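Local coordinates for packaging protein UL32 (Human herpesvirus 8 type M, PDB 6XF9), which forms a pentameric ring required for herpesviral packaging and is thought to bring newly made capsids to nuclear replication compartments, where viral DNA is cleaved and packaged, at residues C77-W89 against L375-R387. Residues are numbered along the deposited sequence; the frame is centred on the assembly and turned at random. Where two conformers were deposited one is given.
Sequences CLCFFCLYAPHCW and LNAKVVSEDVLFR
Asn-376 and the Pro-86/His-87 pair illustrate how one amide side chain can hold a loop that has just left a helix. CB of Asn-376 meets CB of Pro-86 at 3.8 Å, and CG lies a little closer to that same proline carbon. With CG anti to the carbonyl carbon, chi1 of -83° brings the amide to the backbone of His-87, where its two ends serve one residue. OD1 accepts from the backbone N of His-87 at 2.9 Å, the donor standing above the carbonyl plane. ND2 gives a weak bond to the backbone O of His-87, so both backbone polar groups of this buried residue are engaged by the same side chain.

Further along, segments 77-89 and 375-387 meet through Ser-381 N, which donates to Tyr-84 O at 3.2 Å, while the CA of Val-380 approaches that oxygen in a CH...O contact. Ser-381 is also the N-cap of helix 382-386: a first torsion of 166° turns OG away from the residue's own N and toward the first turn of the helix, where it accepts an almost straight bond from Val-384 N.

That short helix presents an apolar edge. CG1 of Val-384 sits over one face of the Phe-81 ring, 3.9 Å from its centroid, in a CH-pi contact, and also reaches CE2 of Phe-80 at 3.8 Å. CD2 of Leu-385 packs against CD2 of Phe-81 at 3.7 Å.

The contact joins the end of helix 71-83 to the turn between helices 371-379 and 382-386, the latter crossing helix 77-83 at -144°. Asn-376 also touches Cys-299, a zinc ligand on helix 297-304, and Asn-410 bonds to Leu-83 O and Val-379 O, while helices 89-106 and 124-133 pack against Cys-82 and Ala-85.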
ATOM      1  N   CYS D  77     -11.526  43.485  28.396  1.00 62.72           N
ATOM      2  CA  CYS D  77     -10.716  42.966  29.500  1.00 62.23           C
ATOM      3  C   CYS D  77     -10.978  41.493  29.727  1.00 61.51           C
ATOM      4  O   CYS D  77     -10.043  40.713  29.942  1.00 61.23           O
ATOM      5  CB  CYS D  77     -10.986  43.721  30.788  1.00 62.76           C
ATOM      6  SG  CYS D  77     -10.111  45.217  30.852  1.00 63.94           S
ATOM      7  N   LEU D  78     -12.255  41.106  29.731  1.00 50.36           N
ATOM      8  CA  LEU D  78     -12.614  39.697  29.825  1.00 49.90           C
ATOM      9  C   LEU D  78     -11.909  38.893  28.745  1.00 49.38           C
ATOM     10  O   LEU D  78     -11.287  37.860  29.025  1.00 49.11           O
ATOM     11  CB  LEU D  78     -14.121  39.543  29.687  1.00 50.33           C
ATOM     12  CG  LEU D  78     -14.585  38.101  29.693  1.00 50.08           C
ATOM     13  CD1 LEU D  78     -14.051  37.378  30.903  1.00 50.29           C
ATOM     14  CD2 LEU D  78     -16.096  38.035  29.590  1.00 50.82           C
ATOM     15  N   CYS D  79     -11.965  39.374  27.500  1.00 54.67           N
ATOM     16  CA  CYS D  79     -11.269  38.691  26.419  1.00 54.29           C
ATOM     17  C   CYS D  79      -9.772  38.557  26.709  1.00 54.35           C
ATOM     18  O   CYS D  79      -9.207  37.469  26.582  1.00 54.23           O
ATOM     19  CB  CYS D  79     -11.525  39.419  25.104  1.00 54.80           C
ATOM     20  SG  CYS D  79     -13.250  39.294  24.603  1.00 55.32           S
ATOM     21  N   PHE D  80      -9.117  39.628  27.140  1.00 47.65           N
ATOM     22  CA  PHE D  80      -7.682  39.531  27.410  1.00 47.80           C
ATOM     23  C   PHE D  80      -7.393  38.460  28.453  1.00 47.37           C
ATOM     24  O   PHE D  80      -6.411  37.721  28.337  1.00 47.54           O
ATOM     25  CB  PHE D  80      -7.144  40.884  27.869  1.00 48.36           C
ATOM     26  CG  PHE D  80      -5.660  40.927  28.051  1.00 48.62           C
ATOM     27  CD1 PHE D  80      -4.822  41.135  26.975  1.00 49.48           C
ATOM     28  CD2 PHE D  80      -5.108  40.794  29.296  1.00 48.57           C
ATOM     29  CE1 PHE D  80      -3.445  41.186  27.143  1.00 50.06           C
ATOM     30  CE2 PHE D  80      -3.733  40.850  29.479  1.00 49.18           C
ATOM     31  CZ  PHE D  80      -2.899  41.045  28.403  1.00 49.76           C
ATOM     32  N   PHE D  81      -8.230  38.370  29.485  1.00 44.31           N
ATOM     33  CA  PHE D  81      -8.009  37.383  30.534  1.00 44.30           C
ATOM     34  C   PHE D  81      -8.158  35.974  29.996  1.00 43.94           C
ATOM     35  O   PHE D  81      -7.350  35.091  30.305  1.00 44.17           O
ATOM     36  CB  PHE D  81      -8.991  37.622  31.685  1.00 44.69           C
ATOM     37  CG  PHE D  81      -8.469  38.551  32.746  1.00 45.24           C
ATOM     38  CD1 PHE D  81      -8.029  39.823  32.419  1.00 45.26           C
ATOM     39  CD2 PHE D  81      -8.482  38.171  34.082  1.00 45.85           C
ATOM     40  CE1 PHE D  81      -7.550  40.680  33.389  1.00 45.78           C
ATOM     41  CE2 PHE D  81      -8.008  39.036  35.058  1.00 46.40           C
ATOM     42  CZ  PHE D  81      -7.545  40.293  34.702  1.00 46.30           C
ATOM     43  N   CYS D  82      -9.184  35.746  29.183  1.00 51.21           N
ATOM     44  CA  CYS D  82      -9.396  34.420  28.615  1.00 50.73           C
ATOM     45  C   CYS D  82      -8.204  33.999  27.767  1.00 50.74           C
ATOM     46  O   CYS D  82      -7.737  32.862  27.857  1.00 50.92           O
ATOM     47  CB  CYS D  82     -10.668  34.432  27.778  1.00 50.60           C
ATOM     48  SG  CYS D  82     -12.176  34.597  28.745  1.00 51.20           S
ATOM     49  N   LEU D  83      -7.692  34.920  26.954  1.00 38.96           N
ATOM     50  CA  LEU D  83      -6.527  34.670  26.120  1.00 39.34           C
ATOM     51  C   LEU D  83      -5.341  34.176  26.938  1.00 39.54           C
ATOM     52  O   LEU D  83      -4.504  33.419  26.434  1.00 39.81           O
ATOM     53  CB  LEU D  83      -6.179  35.959  25.382  1.00 40.02           C
ATOM     54  CG  LEU D  83      -5.096  35.925  24.326  1.00 41.06           C
ATOM     55  CD1 LEU D  83      -5.475  34.869  23.321  1.00 41.07           C
ATOM     56  CD2 LEU D  83      -4.970  37.297  23.666  1.00 41.90           C
ATOM     57  N   TYR D  84      -5.253  34.592  28.202  1.00 39.18           N
ATOM     58  CA  TYR D  84      -4.160  34.220  29.091  1.00 39.46           C
ATOM     59  C   TYR D  84      -4.629  33.281  30.192  1.00 39.42           C
ATOM     60  O   TYR D  84      -4.018  33.196  31.254  1.00 40.09           O
ATOM     61  CB  TYR D  84      -3.500  35.470  29.669  1.00 39.79           C
ATOM     62  CG  TYR D  84      -2.670  36.160  28.638  1.00 40.20           C
ATOM     63  CD1 TYR D  84      -3.233  37.041  27.758  1.00 40.46           C
ATOM     64  CD2 TYR D  84      -1.328  35.878  28.500  1.00 40.71           C
ATOM     65  CE1 TYR D  84      -2.461  37.654  26.774  1.00 41.20           C
ATOM     66  CE2 TYR D  84      -0.564  36.479  27.529  1.00 41.23           C
ATOM     67  CZ  TYR D  84      -1.141  37.354  26.674  1.00 41.51           C
ATOM     68  OH  TYR D  84      -0.391  37.955  25.702  1.00 42.65           O
ATOM     69  N   ALA D  85      -5.701  32.550  29.938  1.00 41.22           N
ATOM     70  CA  ALA D  85      -6.241  31.600  30.888  1.00 41.69           C
ATOM     71  C   ALA D  85      -6.251  30.192  30.289  1.00 41.74           C
ATOM     72  O   ALA D  85      -6.426  30.030  29.076  1.00 41.01           O
ATOM     73  CB  ALA D  85      -7.666  31.990  31.302  1.00 41.62           C
ATOM     74  N   PRO D  86      -6.052  29.159  31.107  1.00 41.67           N
ATOM     75  CA  PRO D  86      -6.120  27.790  30.596  1.00 41.49           C
ATOM     76  C   PRO D  86      -7.534  27.417  30.221  1.00 41.10           C
ATOM     77  O   PRO D  86      -8.498  28.119  30.507  1.00 41.19           O
ATOM     78  CB  PRO D  86      -5.627  26.936  31.762  1.00 43.18           C
ATOM     79  CG  PRO D  86      -5.876  27.788  32.979  1.00 44.36           C
ATOM     80  CD  PRO D  86      -5.675  29.202  32.535  1.00 43.13           C
ATOM     81  N   HIS D  87      -7.624  26.356  29.457  1.00 41.53           N
ATOM     82  CA  HIS D  87      -8.920  25.693  29.111  0.50 41.22           C
ATOM     83  C   HIS D  87      -9.439  24.625  30.240  1.00 42.97           C
ATOM     84  O   HIS D  87      -8.961  23.498  30.539  1.00 43.67           O
ATOM     85  CB  HIS D  87      -8.674  24.717  28.010  0.50 40.18           C
ATOM     86  CG  HIS D  87      -8.827  25.232  26.630  0.50 39.16           C
ATOM     87  ND1 HIS D  87      -7.755  25.669  25.885  0.50 39.05           N
ATOM     88  CD2 HIS D  87      -9.894  25.251  25.808  0.50 38.53           C
ATOM     89  CE1 HIS D  87      -8.169  26.003  24.681  0.50 38.54           C
ATOM     90  NE2 HIS D  87      -9.464  25.766  24.612  0.50 38.25           N
ATOM     91  N   CYS D  88     -10.423  25.062  30.962  1.00 45.35           N
ATOM     92  CA  CYS D  88     -10.853  24.175  32.038  1.00 47.53           C
ATOM     93  C   CYS D  88     -12.237  24.586  32.514  1.00 49.09           C
ATOM     94  O   CYS D  88     -12.877  25.466  31.926  1.00 48.09           O
ATOM     95  CB  CYS D  88      -9.829  24.169  33.167  1.00 49.02           C
ATOM     96  SG  CYS D  88      -9.359  25.795  33.709  1.00 48.94           S
ATOM     97  N   TRP D  89     -12.719  23.925  33.572  1.00 45.12           N
ATOM     98  CA  TRP D  89     -14.017  24.303  34.116  1.00 47.35           C
ATOM     99  C   TRP D  89     -13.965  25.703  34.725  1.00 47.32           C
ATOM    100  O   TRP D  89     -14.783  26.560  34.374  1.00 46.81           O
ATOM    101  CB  TRP D  89     -14.491  23.281  35.161  1.00 50.99           C
ATOM    102  CG  TRP D  89     -15.746  23.733  35.820  1.00 54.07           C
ATOM    103  CD1 TRP D  89     -17.011  23.590  35.360  1.00 55.29           C
ATOM    104  CD2 TRP D  89     -15.841  24.487  37.035  1.00 56.51           C
ATOM    105  NE1 TRP D  89     -17.901  24.180  36.231  1.00 58.82           N
ATOM    106  CE2 TRP D  89     -17.199  24.732  37.271  1.00 58.94           C
ATOM    107  CE3 TRP D  89     -14.906  24.958  37.956  1.00 56.55           C
ATOM    108  CZ2 TRP D  89     -17.640  25.435  38.377  1.00 60.21           C
ATOM    109  CZ3 TRP D  89     -15.350  25.652  39.060  1.00 58.01           C
ATOM    110  CH2 TRP D  89     -16.699  25.892  39.255  1.00 59.21           C
ATOM    111  N   LEU D 375      -0.381  22.499  27.004  1.00 47.43           N
ATOM    112  CA  LEU D 375      -0.826  23.743  26.387  1.00 46.43           C
ATOM    113  C   LEU D 375      -1.306  24.710  27.461  1.00 46.88           C
ATOM    114  O   LEU D 375      -0.905  25.880  27.490  1.00 46.70           O
ATOM    115  CB  LEU D 375      -1.936  23.435  25.388  1.00 46.12           C
ATOM    116  CG  LEU D 375      -2.418  24.525  24.445  1.00 45.74           C
ATOM    117  CD1 LEU D 375      -1.322  24.861  23.484  1.00 45.16           C
ATOM    118  CD2 LEU D 375      -3.631  24.047  23.683  1.00 46.28           C
ATOM    119  N   ASN D 376      -2.098  24.196  28.411  1.00 41.55           N
ATOM    120  CA  ASN D 376      -2.646  24.997  29.505  1.00 41.89           C
ATOM    121  C   ASN D 376      -1.546  25.630  30.352  1.00 42.07           C
ATOM    122  O   ASN D 376      -1.639  26.803  30.717  1.00 41.95           O
ATOM    123  CB  ASN D 376      -3.534  24.116  30.370  1.00 43.27           C
ATOM    124  CG  ASN D 376      -4.911  23.984  29.832  1.00 43.83           C
ATOM    125  OD1 ASN D 376      -5.305  24.702  28.920  1.00 43.23           O
ATOM    126  ND2 ASN D 376      -5.680  23.077  30.410  1.00 45.64           N
ATOM    127  N   ALA D 377      -0.501  24.875  30.690  1.00 40.73           N
ATOM    128  CA  ALA D 377       0.609  25.486  31.414  1.00 41.41           C
ATOM    129  C   ALA D 377       1.318  26.557  30.583  1.00 40.79           C
ATOM    130  O   ALA D 377       1.844  27.522  31.150  1.00 41.56           O
ATOM    131  CB  ALA D 377       1.605  24.420  31.866  1.00 42.94           C
ATOM    132  N   LYS D 378       1.367  26.407  29.248  1.00 42.83           N
ATOM    133  CA  LYS D 378       2.102  27.371  28.427  1.00 42.27           C
ATOM    134  C   LYS D 378       1.338  28.661  28.216  1.00 41.35           C
ATOM    135  O   LYS D 378       1.951  29.708  28.032  1.00 41.56           O
ATOM    136  CB  LYS D 378       2.442  26.791  27.050  1.00 41.70           C
ATOM    137  CG  LYS D 378       3.592  25.804  27.000  1.00 42.78           C
ATOM    138  CD  LYS D 378       4.870  26.561  27.305  1.00 44.19           C
ATOM    139  CE  LYS D 378       6.115  25.789  26.924  1.00 45.72           C
ATOM    140  NZ  LYS D 378       7.364  26.614  27.145  1.00 47.50           N
ATOM    141  N   VAL D 379       0.019  28.609  28.261  1.00 41.72           N
ATOM    142  CA  VAL D 379      -0.811  29.755  27.915  1.00 41.08           C
ATOM    143  C   VAL D 379      -1.082  30.660  29.114  1.00 41.60           C
ATOM    144  O   VAL D 379      -1.259  31.869  28.943  1.00 41.43           O
ATOM    145  CB  VAL D 379      -2.120  29.218  27.306  1.00 41.01           C
ATOM    146  CG1 VAL D 379      -3.082  30.321  27.032  1.00 41.15           C
ATOM    147  CG2 VAL D 379      -1.844  28.440  26.023  1.00 40.48           C
ATOM    148  N   VAL D 380      -1.083  30.103  30.329  1.00 39.92           N
ATOM    149  CA  VAL D 380      -1.550  30.802  31.523  1.00 40.27           C
ATOM    150  C   VAL D 380      -0.558  31.864  31.985  1.00 40.89           C
ATOM    151  O   VAL D 380       0.667  31.675  31.929  1.00 41.59           O
ATOM    152  CB  VAL D 380      -1.794  29.765  32.631  1.00 40.95           C
ATOM    153  CG1 VAL D 380      -0.474  29.106  33.009  1.00 41.77           C
ATOM    154  CG2 VAL D 380      -2.469  30.395  33.816  1.00 41.22           C
ATOM    155  N   SER D 381      -1.092  32.989  32.474  1.00 46.09           N
ATOM    156  CA  SER D 381      -0.326  34.012  33.193  1.00 46.61           C
ATOM    157  C   SER D 381      -1.023  34.274  34.524  1.00 47.02           C
ATOM    158  O   SER D 381      -2.106  34.869  34.545  1.00 46.57           O
ATOM    159  CB  SER D 381      -0.216  35.295  32.390  1.00 46.26           C
ATOM    160  OG  SER D 381       0.243  36.341  33.227  1.00 46.94           O
ATOM    161  N   GLU D 382      -0.439  33.770  35.622  1.00 56.25           N
ATOM    162  CA  GLU D 382      -1.012  33.981  36.954  1.00 56.67           C
ATOM    163  C   GLU D 382      -1.032  35.451  37.344  1.00 56.88           C
ATOM    164  O   GLU D 382      -1.820  35.841  38.214  1.00 57.09           O
ATOM    165  CB  GLU D 382      -0.254  33.177  38.015  1.00 57.90           C
ATOM    166  CG  GLU D 382       1.226  33.496  38.185  1.00 58.78           C
ATOM    167  CD  GLU D 382       2.099  32.928  37.093  1.00 58.99           C
ATOM    168  OE1 GLU D 382       3.326  32.801  37.332  1.00 60.39           O
ATOM    169  OE2 GLU D 382       1.568  32.590  36.003  1.00 58.05           O
ATOM    170  N   ASP D 383      -0.149  36.260  36.754  1.00 52.30           N
ATOM    171  CA  ASP D 383      -0.142  37.690  37.025  1.00 52.36           C
ATOM    172  C   ASP D 383      -1.389  38.361  36.460  1.00 51.59           C
ATOM    173  O   ASP D 383      -2.087  39.077  37.179  1.00 51.93           O
ATOM    174  CB  ASP D 383       1.117  38.311  36.440  1.00 52.79           C
ATOM    175  CG  ASP D 383       2.375  37.659  36.972  1.00 54.12           C
ATOM    176  OD1 ASP D 383       2.436  37.383  38.190  1.00 55.03           O
ATOM    177  OD2 ASP D 383       3.302  37.404  36.176  1.00 54.51           O
ATOM    178  N   VAL D 384      -1.678  38.163  35.168  1.00 44.34           N
ATOM    179  CA  VAL D 384      -2.897  38.724  34.582  1.00 43.65           C
ATOM    180  C   VAL D 384      -4.107  38.289  35.379  1.00 43.94           C
ATOM    181  O   VAL D 384      -4.988  39.091  35.709  1.00 44.36           O
ATOM    182  CB  VAL D 384      -3.045  38.311  33.105  1.00 43.04           C
ATOM    183  CG1 VAL D 384      -4.363  38.792  32.578  1.00 42.78           C
ATOM    184  CG2 VAL D 384      -1.924  38.882  32.274  1.00 43.12           C
ATOM    185  N   LEU D 385      -4.178  37.005  35.696  1.00 43.28           N
ATOM    186  CA  LEU D 385      -5.419  36.480  36.232  1.00 43.31           C
ATOM    187  C   LEU D 385      -5.652  36.947  37.660  1.00 44.07           C
ATOM    188  O   LEU D 385      -6.802  37.164  38.061  1.00 44.29           O
ATOM    189  CB  LEU D 385      -5.417  34.959  36.164  1.00 43.28           C
ATOM    190  CG  LEU D 385      -5.509  34.320  34.781  1.00 42.75           C
ATOM    191  CD1 LEU D 385      -5.879  32.839  34.964  1.00 42.97           C
ATOM    192  CD2 LEU D 385      -6.504  35.052  33.861  1.00 42.49           C
ATOM    193  N   PHE D 386      -4.585  37.068  38.457  1.00 49.62           N
ATOM    194  CA  PHE D 386      -4.768  37.138  39.900  1.00 50.34           C
ATOM    195  C   PHE D 386      -4.141  38.329  40.601  1.00 50.85           C
ATOM    196  O   PHE D 386      -4.475  38.560  41.763  1.00 51.51           O
ATOM    197  CB  PHE D 386      -4.275  35.839  40.565  1.00 50.73           C
ATOM    198  CG  PHE D 386      -5.314  34.757  40.536  1.00 50.60           C
ATOM    199  CD1 PHE D 386      -6.451  34.858  41.320  1.00 50.90           C
ATOM    200  CD2 PHE D 386      -5.203  33.697  39.665  1.00 50.27           C
ATOM    201  CE1 PHE D 386      -7.438  33.900  41.268  1.00 50.94           C
ATOM    202  CE2 PHE D 386      -6.177  32.728  39.611  1.00 50.40           C
ATOM    203  CZ  PHE D 386      -7.295  32.830  40.415  1.00 50.87           C
ATOM    204  N   ARG D 387      -3.283  39.097  39.954  1.00 67.29           N
ATOM    205  CA  ARG D 387      -2.742  40.289  40.582  1.00 67.87           C
ATOM    206  C   ARG D 387      -3.622  41.499  40.315  1.00 67.79           C
ATOM    207  O   ARG D 387      -4.152  41.680  39.208  1.00 67.01           O
ATOM    208  CB  ARG D 387      -1.319  40.541  40.109  1.00 68.24           C
ATOM    209  CG  ARG D 387      -0.417  39.463  40.634  1.00 68.97           C
ATOM    210  CD  ARG D 387       0.985  39.926  40.821  1.00 70.11           C
ATOM    211  NE  ARG D 387       1.731  38.886  41.519  1.00 71.22           N
ATOM    212  CZ  ARG D 387       1.714  38.729  42.839  1.00 71.91           C
ATOM    213  NH1 ARG D 387       0.982  39.549  43.586  1.00 71.95           N
ATOM    214  NH2 ARG D 387       2.429  37.766  43.410  1.00 72.56           N
TER